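Local coordinates for protein CysE, serine acetyltransferase (Brucella abortus, PDB 4HZD) that probably transfers the acetyl group of acetyl-coenzyme A to the hydroxyl of L-serine, the step that commits serine to cysteine biosynthesis, at residues 155-160 against 174-179; 189-194 against 215-220; 203-208 against 219-224. One frame throughout, in Å; residues are numbered along the deposited sequence.

Contact 1. Residues 155-160 against 174-179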
loop_
_atom_site.group_PDB
_atom_site.type_symbol
_atom_site.label_atom_id
_atom_site.label_comp_id
_atom_site.label_asym_id
_atom_site.label_seq_id
_atom_site.Cartn_x
_atom_site.Cartn_y
_atom_site.Cartn_z
ATOM N N HIS A 155 -1.544 -27.165 9.318
ATOM C CA HIS A 155 -1.745 -27.806 8.034
ATOM C C HIS A 155 -3.216 -27.841 7.662
ATOM O O HIS A 155 -4.058 -28.153 8.501
ATOM C CB HIS A 155 -1.159 -29.208 8.005
ATOM C CG HIS A 155 -1.060 -29.775 6.612
ATOM N ND1 HIS A 155 -2.135 -30.250 5.933
ATOM C CD2 HIS A 155 0.023 -29.886 5.751
ATOM C CE1 HIS A 155 -1.734 -30.672 4.717
ATOM N NE2 HIS A 155 -0.422 -30.469 4.622
ATOM N N PRO A 156 -3.559 -27.496 6.397
ATOM C CA PRO A 156 -4.987 -27.436 6.047
ATOM C C PRO A 156 -5.755 -28.755 6.177
ATOM O O PRO A 156 -6.961 -28.706 6.244
ATOM C CB PRO A 156 -5.000 -26.974 4.574
ATOM C CG PRO A 156 -3.687 -26.276 4.374
ATOM C CD PRO A 156 -2.702 -26.921 5.335
ATOM N N ALA A 157 -5.068 -29.892 6.241
ATOM C CA ALA A 157 -5.715 -31.217 6.392
ATOM C C ALA A 157 -6.009 -31.525 7.846
ATOM O O ALA A 157 -6.719 -32.498 8.142
ATOM C CB ALA A 157 -4.850 -32.336 5.790
ATOM N N ALA A 158 -5.471 -30.699 8.751
ATOM C CA ALA A 158 -5.734 -30.854 10.180
ATOM C C ALA A 158 -7.225 -30.682 10.399
ATOM O O ALA A 158 -7.887 -30.010 9.600
ATOM C CB ALA A 158 -4.954 -29.840 11.035
ATOM N N ARG A 159 -7.764 -31.310 11.454
ATOM C CA ARG A 159 -9.188 -31.157 11.761
ATOM C C ARG A 159 -9.368 -30.499 13.121
ATOM O O ARG A 159 -8.820 -30.983 14.120
ATOM C CB ARG A 159 -9.919 -32.504 11.664
ATOM C CG ARG A 159 -9.893 -33.040 10.252
ATOM C CD ARG A 159 -11.115 -33.854 9.889
ATOM N NE ARG A 159 -11.024 -35.285 10.170
ATOM C CZ ARG A 159 -9.913 -36.009 10.303
ATOM N NH1 ARG A 159 -8.705 -35.466 10.175
ATOM N NH2 ARG A 159 -10.026 -37.308 10.563
ATOM N N LEU A 160 -10.066 -29.365 13.146
ATOM C CA LEU A 160 -10.265 -28.611 14.394
ATOM C C LEU A 160 -11.737 -28.464 14.749
ATOM O O LEU A 160 -12.540 -27.983 13.933
ATOM C CB LEU A 160 -9.634 -27.219 14.326
ATOM C CG LEU A 160 -8.154 -27.053 13.958
ATOM C CD1 LEU A 160 -7.796 -25.571 13.884
ATOM C CD2 LEU A 160 -7.268 -27.753 14.981
ATOM N N VAL A 174 0.540 -27.380 14.013
ATOM C CA VAL A 174 -0.368 -28.510 13.955
ATOM C C VAL A 174 -0.160 -29.250 12.633
ATOM O O VAL A 174 -0.342 -28.681 11.532
ATOM C CB VAL A 174 -1.830 -28.049 14.092
ATOM C CG1 VAL A 174 -2.835 -29.206 13.975
ATOM C CG2 VAL A 174 -1.992 -27.264 15.386
ATOM N N GLY A 175 0.184 -30.524 12.762
ATOM C CA GLY A 175 0.460 -31.371 11.626
ATOM C C GLY A 175 -0.750 -31.824 10.831
ATOM O O GLY A 175 -1.897 -31.757 11.273
ATOM N N GLU A 176 -0.452 -32.296 9.637
ATOM C CA GLU A 176 -1.417 -32.726 8.650
ATOM C C GLU A 176 -2.480 -33.714 9.128
ATOM O O GLU A 176 -3.642 -33.603 8.715
ATOM C CB GLU A 176 -0.629 -33.313 7.464
ATOM C CG GLU A 176 -1.489 -33.965 6.412
ATOM C CD GLU A 176 -0.655 -34.664 5.355
ATOM O OE1 GLU A 176 0.523 -34.960 5.634
ATOM O OE2 GLU A 176 -1.193 -34.891 4.256
ATOM N N THR A 177 -2.099 -34.675 9.987
ATOM C CA THR A 177 -3.042 -35.692 10.433
ATOM C C THR A 177 -3.519 -35.505 11.872
ATOM O O THR A 177 -4.085 -36.437 12.484
ATOM C CB THR A 177 -2.471 -37.112 10.271
ATOM O OG1 THR A 177 -1.401 -37.299 11.211
ATOM C CG2 THR A 177 -1.976 -37.310 8.813
ATOM N N ALA A 178 -3.263 -34.324 12.430
ATOM C CA ALA A 178 -3.837 -33.978 13.763
ATOM C C ALA A 178 -5.346 -33.815 13.730
ATOM O O ALA A 178 -5.935 -33.335 12.720
ATOM C CB ALA A 178 -3.208 -32.715 14.328
ATOM N N VAL A 179 -5.953 -34.205 14.853
ATOM C CA VAL A 179 -7.375 -34.020 15.107
ATOM C C VAL A 179 -7.533 -33.359 16.483
ATOM O O VAL A 179 -6.987 -33.830 17.479
ATOM C CB VAL A 179 -8.194 -35.319 15.063
ATOM C CG1 VAL A 179 -9.659 -34.998 15.295
ATOM C CG2 VAL A 179 -8.024 -36.036 13.724
HETATM O O HOH W 1 -6.419 -34.662 10.274
#
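His155 and Glu176 lie side by side and point the same way, so that the acidic side chain is laid over one face of the imidazole. Glu176 CB sits almost over the middle of the His155 ring, 3.7 Å from its centroid and 10° off the normal, a CH-pi contact. With CG anti to the backbone N (chi1 173°) and the chain extended beyond it, Glu176 carries its carboxylate past CE1, the two planes stacked and 28° apart. The carboxylate finds its partner elsewhere, in a salt bridge from OE1 to Arg202. The ring is fixed from several sides: Pro156 CD covers its other face, ND1 takes the N-H of Ala157 at 3.0 Å close to the ring plane, and NE2 is hydrogen-bonded to the carbonyl of Ala104 of a neighbouring subunit.

The Ala158 methyl touches Val174, CB to CG1 3.7 Å. The Arg159 chain bends at chi2 and chi3 and brings its guanidinium over Val179, whose CG2 lies 3.7 Å from NH1 against one face of the group. Val174 O receives the N-H of His155 at 2.9 Å in a nearly straight bond, and Ala178 O receives that of Arg159 at 3.0 Å. A water lies within hydrogen-bonding distance of Ala178 O (2.8 Å) and Ala157 O, between the two type I turns, His155 to Ala158 and Gly175 to Ala178, which are stacked corners of successive coils of the left-handed beta-helix. Strand 159-160 is outermost of its sheet within this chain and pairs in parallel with 179-180, which passes the pairing on to 205-206, while helix 116-132 covers Pro156, Ala157 and Leu160, and helix 136-149 packs on Pro156.

Contact 2. Residues 189-194 against 215-220. With COA (coenzyme A), chain C.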
loop_
_atom_site.group_PDB
_atom_site.type_symbol
_atom_site.label_atom_id
_atom_site.label_comp_id
_atom_site.label_asym_id
_atom_site.label_seq_id
_atom_site.Cartn_x
_atom_site.Cartn_y
_atom_site.Cartn_z
ATOM N N GLY A 189 3.187 -21.662 21.756
ATOM C CA GLY A 189 4.369 -22.544 21.778
ATOM C C GLY A 189 4.004 -24.028 21.732
ATOM O O GLY A 189 4.814 -24.871 22.067
ATOM N N VAL A 190 2.786 -24.333 21.319
ATOM C CA VAL A 190 2.304 -25.727 21.320
ATOM C C VAL A 190 2.529 -26.405 19.970
ATOM O O VAL A 190 2.259 -25.807 18.914
ATOM C CB VAL A 190 0.847 -25.846 21.781
ATOM C CG1 VAL A 190 0.296 -27.245 21.463
ATOM C CG2 VAL A 190 0.774 -25.582 23.290
ATOM N N THR A 191 3.084 -27.619 20.016
ATOM C CA THR A 191 3.230 -28.466 18.817
ATOM C C THR A 191 2.330 -29.697 18.966
ATOM O O THR A 191 2.428 -30.491 19.954
ATOM C CB THR A 191 4.680 -28.935 18.585
ATOM O OG1 THR A 191 5.567 -27.816 18.471
ATOM C CG2 THR A 191 4.806 -29.743 17.278
ATOM N N LEU A 192 1.448 -29.854 17.993
ATOM C CA LEU A 192 0.804 -31.129 17.753
ATOM C C LEU A 192 1.485 -31.725 16.549
ATOM O O LEU A 192 1.104 -31.469 15.399
ATOM C CB LEU A 192 -0.696 -30.961 17.548
ATOM C CG LEU A 192 -1.335 -30.136 18.660
ATOM C CD1 LEU A 192 -2.828 -30.067 18.345
ATOM C CD2 LEU A 192 -1.108 -30.779 20.027
ATOM N N GLY A 193 2.572 -32.443 16.817
ATOM C CA GLY A 193 3.494 -32.816 15.747
ATOM C C GLY A 193 3.816 -34.299 15.655
ATOM O O GLY A 193 3.103 -35.138 16.238
ATOM N N GLY A 194 4.879 -34.599 14.897
ATOM C CA GLY A 194 5.317 -35.980 14.626
ATOM C C GLY A 194 6.599 -36.361 15.353
ATOM O O GLY A 194 7.369 -35.505 15.772
ATOM N N GLY A 215 3.937 -23.937 25.443
ATOM C CA GLY A 215 5.182 -24.612 25.073
ATOM C C GLY A 215 5.163 -26.135 25.057
ATOM O O GLY A 215 6.209 -26.734 24.847
ATOM N N ALA A 216 4.006 -26.771 25.298
ATOM C CA ALA A 216 3.934 -28.227 25.264
ATOM C C ALA A 216 4.191 -28.795 23.851
ATOM O O ALA A 216 3.699 -28.234 22.845
ATOM C CB ALA A 216 2.580 -28.693 25.777
ATOM N N LYS A 217 4.970 -29.879 23.764
ATOM C CA LYS A 217 5.091 -30.655 22.529
ATOM C C LYS A 217 4.384 -31.991 22.685
ATOM O O LYS A 217 4.724 -32.779 23.596
ATOM C CB LYS A 217 6.560 -30.920 22.140
ATOM C CG LYS A 217 7.569 -29.918 22.677
ATOM C CD LYS A 217 7.681 -28.685 21.814
ATOM C CE LYS A 217 8.516 -27.641 22.550
ATOM N NZ LYS A 217 7.871 -26.303 22.423
ATOM N N ILE A 218 3.418 -32.268 21.811
ATOM C CA ILE A 218 2.693 -33.530 21.826
ATOM C C ILE A 218 3.042 -34.192 20.481
ATOM O O ILE A 218 2.771 -33.622 19.396
ATOM C CB ILE A 218 1.191 -33.328 22.054
ATOM C CG1 ILE A 218 0.966 -32.511 23.344
ATOM C CG2 ILE A 218 0.467 -34.662 22.138
ATOM C CD1 ILE A 218 -0.475 -32.118 23.616
ATOM N N LEU A 219 3.722 -35.349 20.537
ATOM C CA LEU A 219 4.390 -35.880 19.319
ATOM C C LEU A 219 4.023 -37.308 19.031
ATOM O O LEU A 219 4.234 -38.163 19.877
ATOM C CB LEU A 219 5.909 -35.791 19.414
ATOM C CG LEU A 219 6.517 -34.455 19.823
ATOM C CD1 LEU A 219 8.012 -34.645 20.014
ATOM C CD2 LEU A 219 6.201 -33.401 18.765
ATOM N N GLY A 220 3.510 -37.560 17.825
ATOM C CA GLY A 220 3.123 -38.912 17.400
ATOM C C GLY A 220 1.626 -39.043 17.207
ATOM O O GLY A 220 0.863 -38.157 17.579
HETATM N N1A COA C . 12.188 -35.607 25.647
HETATM C C2A COA C . 12.525 -36.401 26.687
HETATM N N3A COA C . 12.772 -37.723 26.559
HETATM C C4A COA C . 12.667 -38.337 25.345
HETATM C C5A COA C . 12.287 -37.543 24.164
HETATM C C6A COA C . 12.047 -36.090 24.386
HETATM N N6A COA C . 11.697 -35.262 23.367
HETATM N N7A COA C . 12.268 -38.407 23.123
HETATM C C8A COA C . 12.607 -39.640 23.590
HETATM N N9A COA C . 12.840 -39.589 24.916
HETATM C C1B COA C . 13.225 -40.703 25.823
HETATM C C2B COA C . 12.082 -41.685 26.041
HETATM O O2B COA C . 11.195 -41.230 27.064
HETATM C C3B COA C . 12.824 -42.948 26.435
HETATM O O3B COA C . 13.061 -42.970 27.857
HETATM P P3B COA C . 12.848 -44.301 28.765
HETATM O O7A COA C . 13.618 -45.353 27.987
HETATM O O8A COA C . 11.347 -44.511 28.809
HETATM O O9A COA C . 13.426 -43.946 30.123
HETATM C C4B COA C . 14.145 -42.851 25.663
HETATM O O4B COA C . 14.326 -41.469 25.323
HETATM C C5B COA C . 14.139 -43.678 24.380
HETATM O O5B COA C . 13.122 -43.186 23.501
HETATM P P1A COA C . 13.070 -43.557 21.930
HETATM O O1A COA C . 11.780 -42.980 21.385
HETATM O O2A COA C . 13.359 -45.039 21.780
HETATM O O3A COA C . 14.336 -42.729 21.340
HETATM P P2A COA C . 14.458 -42.179 19.820
HETATM O O4A COA C . 13.753 -43.158 18.914
HETATM O O5A COA C . 15.905 -41.824 19.541
HETATM O O6A COA C . 13.600 -40.801 19.860
HETATM C CBP COA C . 13.505 -38.504 18.929
HETATM C CCP COA C . 13.337 -40.008 18.690
HETATM C CDP COA C . 14.048 -38.257 20.329
HETATM C CEP COA C . 14.520 -37.998 17.898
HETATM C CAP COA C . 12.121 -37.822 18.746
HETATM O OAP COA C . 11.115 -38.391 19.614
HETATM C C9P COA C . 12.111 -36.315 18.931
HETATM O O9P COA C . 11.684 -35.801 19.963
HETATM N N8P COA C . 12.585 -35.610 17.901
HETATM C C7P COA C . 12.045 -34.337 17.475
HETATM C C6P COA C . 10.901 -34.479 16.474
HETATM C C5P COA C . 10.146 -33.170 16.383
HETATM O O5P COA C . 10.583 -32.166 16.929
HETATM N N4P COA C . 9.002 -33.216 15.676
HETATM C C3P COA C . 8.005 -32.161 15.586
HETATM C C2P COA C . 7.086 -32.372 14.385
HETATM S S1P COA C . 6.207 -30.833 14.033
#
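Strands 191-193 and 217-219 run parallel, their axes 4.9 Å apart and 10° from alignment, joined by N-H to carbonyl bonds that start with Thr191 N to Ala216 O (3.0 Å) and end with Gly220 N to Gly193 O (2.9 Å). On one face Leu192 and Ile218 lie alongside each other and point the same way, Leu192 CD2 to Ile218 CD1 3.9 Å. The other face meets coenzyme A and a second subunit. There Thr191, with OG1 beside the backbone N (chi1 -58°) and CG2 thus anti to it, offers that methyl to the thiol S1P at 3.7 Å, while OG1 is hydrogen-bonded to His188 of a neighbouring subunit. Gly193 CA also lies 3.8 Å from S1P, so the backbone itself borders the sulfur. Beyond it, Gly194 O accepts a weak bond from N4P of the cofactor, and Leu219 CD1 approaches O9P. Lys217 folds back to its own turn, NZ donating to Gly215 O at 3.0 Å from above the carbonyl plane. Inside the beta-helix, Leu192 and Ile218 pack on Ile212 of strand 211-212 and on Pro204, while strands 172-174 and 235-236 flank the pair in their sheet.

Contact 3. Residues 203-208 against 219-224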
loop_
_atom_site.group_PDB
_atom_site.type_symbol
_atom_site.label_atom_id
_atom_site.label_comp_id
_atom_site.label_asym_id
_atom_site.label_seq_id
_atom_site.Cartn_x
_atom_site.Cartn_y
_atom_site.Cartn_z
ATOM N N HIS A 203 0.111 -37.715 13.836
ATOM C CA HIS A 203 0.051 -36.510 14.690
ATOM C C HIS A 203 -1.042 -36.786 15.668
ATOM O O HIS A 203 -1.812 -37.751 15.466
ATOM C CB HIS A 203 -0.222 -35.234 13.853
ATOM C CG HIS A 203 0.810 -34.987 12.752
ATOM N ND1 HIS A 203 0.504 -35.038 11.442
ATOM C CD2 HIS A 203 2.170 -34.675 12.817
ATOM C CE1 HIS A 203 1.611 -34.797 10.699
ATOM N NE2 HIS A 203 2.628 -34.590 11.529
ATOM N N PRO A 204 -1.140 -35.966 16.723
ATOM C CA PRO A 204 -2.032 -36.233 17.844
ATOM C C PRO A 204 -3.532 -36.093 17.633
ATOM O O PRO A 204 -4.041 -35.337 16.762
ATOM C CB PRO A 204 -1.576 -35.225 18.915
ATOM C CG PRO A 204 -0.155 -34.970 18.594
ATOM C CD PRO A 204 -0.161 -34.912 17.080
ATOM N N LYS A 205 -4.223 -36.859 18.456
ATOM C CA LYS A 205 -5.664 -36.841 18.530
ATOM C C LYS A 205 -6.031 -36.252 19.888
ATOM O O LYS A 205 -5.811 -36.870 20.940
ATOM C CB LYS A 205 -6.214 -38.263 18.346
ATOM C CG LYS A 205 -5.629 -39.010 17.142
ATOM C CD LYS A 205 -6.072 -38.403 15.805
ATOM C CE LYS A 205 -5.391 -39.033 14.571
ATOM N NZ LYS A 205 -3.909 -38.867 14.476
ATOM N N ILE A 206 -6.547 -35.031 19.866
ATOM C CA ILE A 206 -6.916 -34.320 21.099
ATOM C C ILE A 206 -8.430 -34.420 21.331
ATOM O O ILE A 206 -9.221 -33.894 20.536
ATOM C CB ILE A 206 -6.451 -32.842 21.029
ATOM C CG1 ILE A 206 -4.980 -32.770 20.557
ATOM C CG2 ILE A 206 -6.677 -32.106 22.343
ATOM C CD1 ILE A 206 -3.969 -33.444 21.488
ATOM N N ARG A 207 -8.819 -35.075 22.440
ATOM C CA ARG A 207 -10.231 -35.269 22.808
ATOM C C ARG A 207 -10.819 -34.006 23.447
ATOM O O ARG A 207 -10.094 -33.065 23.751
ATOM C CB ARG A 207 -10.381 -36.454 23.765
ATOM C CG ARG A 207 -9.877 -37.779 23.194
ATOM C CD ARG A 207 -10.895 -38.403 22.267
ATOM N NE ARG A 207 -10.343 -39.544 21.519
ATOM C CZ ARG A 207 -9.821 -39.481 20.280
ATOM N NH1 ARG A 207 -9.748 -38.323 19.625
ATOM N NH2 ARG A 207 -9.355 -40.580 19.682
ATOM N N GLN A 208 -12.133 -34.022 23.645
ATOM C CA GLN A 208 -12.939 -32.902 24.078
ATOM C C GLN A 208 -12.520 -32.391 25.459
ATOM O O GLN A 208 -12.133 -33.171 26.310
ATOM C CB GLN A 208 -14.396 -33.389 24.101
ATOM C CG GLN A 208 -15.430 -32.373 23.680
ATOM C CD GLN A 208 -16.821 -32.964 23.490
ATOM O OE1 GLN A 208 -17.714 -32.746 24.322
ATOM N NE2 GLN A 208 -17.021 -33.700 22.385
ATOM N N LEU A 219 3.722 -35.349 20.537
ATOM C CA LEU A 219 4.390 -35.880 19.319
ATOM C C LEU A 219 4.023 -37.308 19.031
ATOM O O LEU A 219 4.234 -38.163 19.877
ATOM C CB LEU A 219 5.909 -35.791 19.414
ATOM C CG LEU A 219 6.517 -34.455 19.823
ATOM C CD1 LEU A 219 8.012 -34.645 20.014
ATOM C CD2 LEU A 219 6.201 -33.401 18.765
ATOM N N GLY A 220 3.510 -37.560 17.825
ATOM C CA GLY A 220 3.123 -38.912 17.400
ATOM C C GLY A 220 1.626 -39.043 17.207
ATOM O O GLY A 220 0.863 -38.157 17.579
ATOM N N ASN A 221 1.223 -40.149 16.602
ATOM C CA ASN A 221 -0.169 -40.560 16.556
ATOM C C ASN A 221 -0.616 -41.114 17.933
ATOM O O ASN A 221 -0.792 -42.324 18.122
ATOM C CB ASN A 221 -0.374 -41.584 15.445
ATOM C CG ASN A 221 -1.820 -41.906 15.233
ATOM O OD1 ASN A 221 -2.694 -41.173 15.685
ATOM N ND2 ASN A 221 -2.093 -43.012 14.554
ATOM N N ILE A 222 -0.764 -40.197 18.886
ATOM C CA ILE A 222 -1.101 -40.523 20.253
ATOM C C ILE A 222 -2.380 -39.768 20.587
ATOM O O ILE A 222 -2.769 -38.828 19.883
ATOM C CB ILE A 222 0.062 -40.206 21.252
ATOM C CG1 ILE A 222 0.422 -38.700 21.282
ATOM C CG2 ILE A 222 1.299 -41.072 20.946
ATOM C CD1 ILE A 222 1.454 -38.302 22.333
ATOM N N GLN A 223 -3.055 -40.202 21.633
ATOM C CA GLN A 223 -4.287 -39.573 22.058
ATOM C C GLN A 223 -4.099 -38.841 23.382
ATOM O O GLN A 223 -3.441 -39.367 24.289
ATOM C CB GLN A 223 -5.359 -40.659 22.214
ATOM C CG GLN A 223 -6.752 -40.138 22.536
ATOM C CD GLN A 223 -7.774 -41.262 22.682
ATOM O OE1 GLN A 223 -8.547 -41.542 21.763
ATOM N NE2 GLN A 223 -7.759 -41.930 23.833
ATOM N N VAL A 224 -4.647 -37.627 23.492
ATOM C CA VAL A 224 -4.808 -36.977 24.796
ATOM C C VAL A 224 -6.266 -37.167 25.185
ATOM O O VAL A 224 -7.181 -36.666 24.521
ATOM C CB VAL A 224 -4.373 -35.493 24.818
ATOM C CG1 VAL A 224 -4.545 -34.906 26.214
ATOM C CG2 VAL A 224 -2.919 -35.368 24.375
#
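Leu219 leads into Gly220, whose carbonyl O is set against the Pro204 ring, 3.4 Å from CD. Gly220 itself has a positive phi of 113°, a backbone turn that glycine readily takes. Asn221, at the centre of an inverse gamma turn, holds CG anti to its backbone N (chi1 -172°), and OD1 thereby meets Lys205 NZ at 2.9 Å, the ammonium group standing above the amide plane. That group also donates to His203 O at 2.6 Å and forms a salt bridge with Asp201, so several acceptors grip it at the corner. Ile222 O then takes the N-H of Lys205 at 2.8 Å and opens the parallel pairing of strands 205-206 and 223-224. Short parallel strands stacked coil upon coil, with corners between them, form the left-handed beta-helix of hexapeptide-repeat acyltransferases, and both segments lie in its hexapeptide region. Gln223 lies on the outer side with Lys205, its CG over one face of the Arg207 guanidinium, though the place of its OE1 is doubtful; Arg207 NH1 is salt-bridged to Glu181. Val224 turns inward beside Ile206, CG2 to CD1 3.6 Å, pointing the same way, while its N bonds to Lys205 O and its carbonyl accepts Arg207 N at 3.1 Å.

How the contacts relate
All three contacts join neighbouring coils of one beta-helix, but on two of its faces. Contact 2 is the buried one, with coenzyme A and a neighbouring subunit against its outer side; contacts 1 and 3 are partly buried, and their bridged strands belong to another sheet. There Val179 joins them, its N and O meeting Pro204 O and Ile206 N at 2.9 and 2.7 Å. Contact 1 mixes a CH-pi contact of an acidic side chain on a histidine and a shared water beside the helices, whereas contact 3 relies on lysine and arginine chemistry outside and aliphatic packing within. Leu219 and Gly220 belong to both 189-194/215-220 and 203-208/219-224, where the chain rounds a corner, and Gly175 N probably bonds to Leu192 O between contacts 1 and 2.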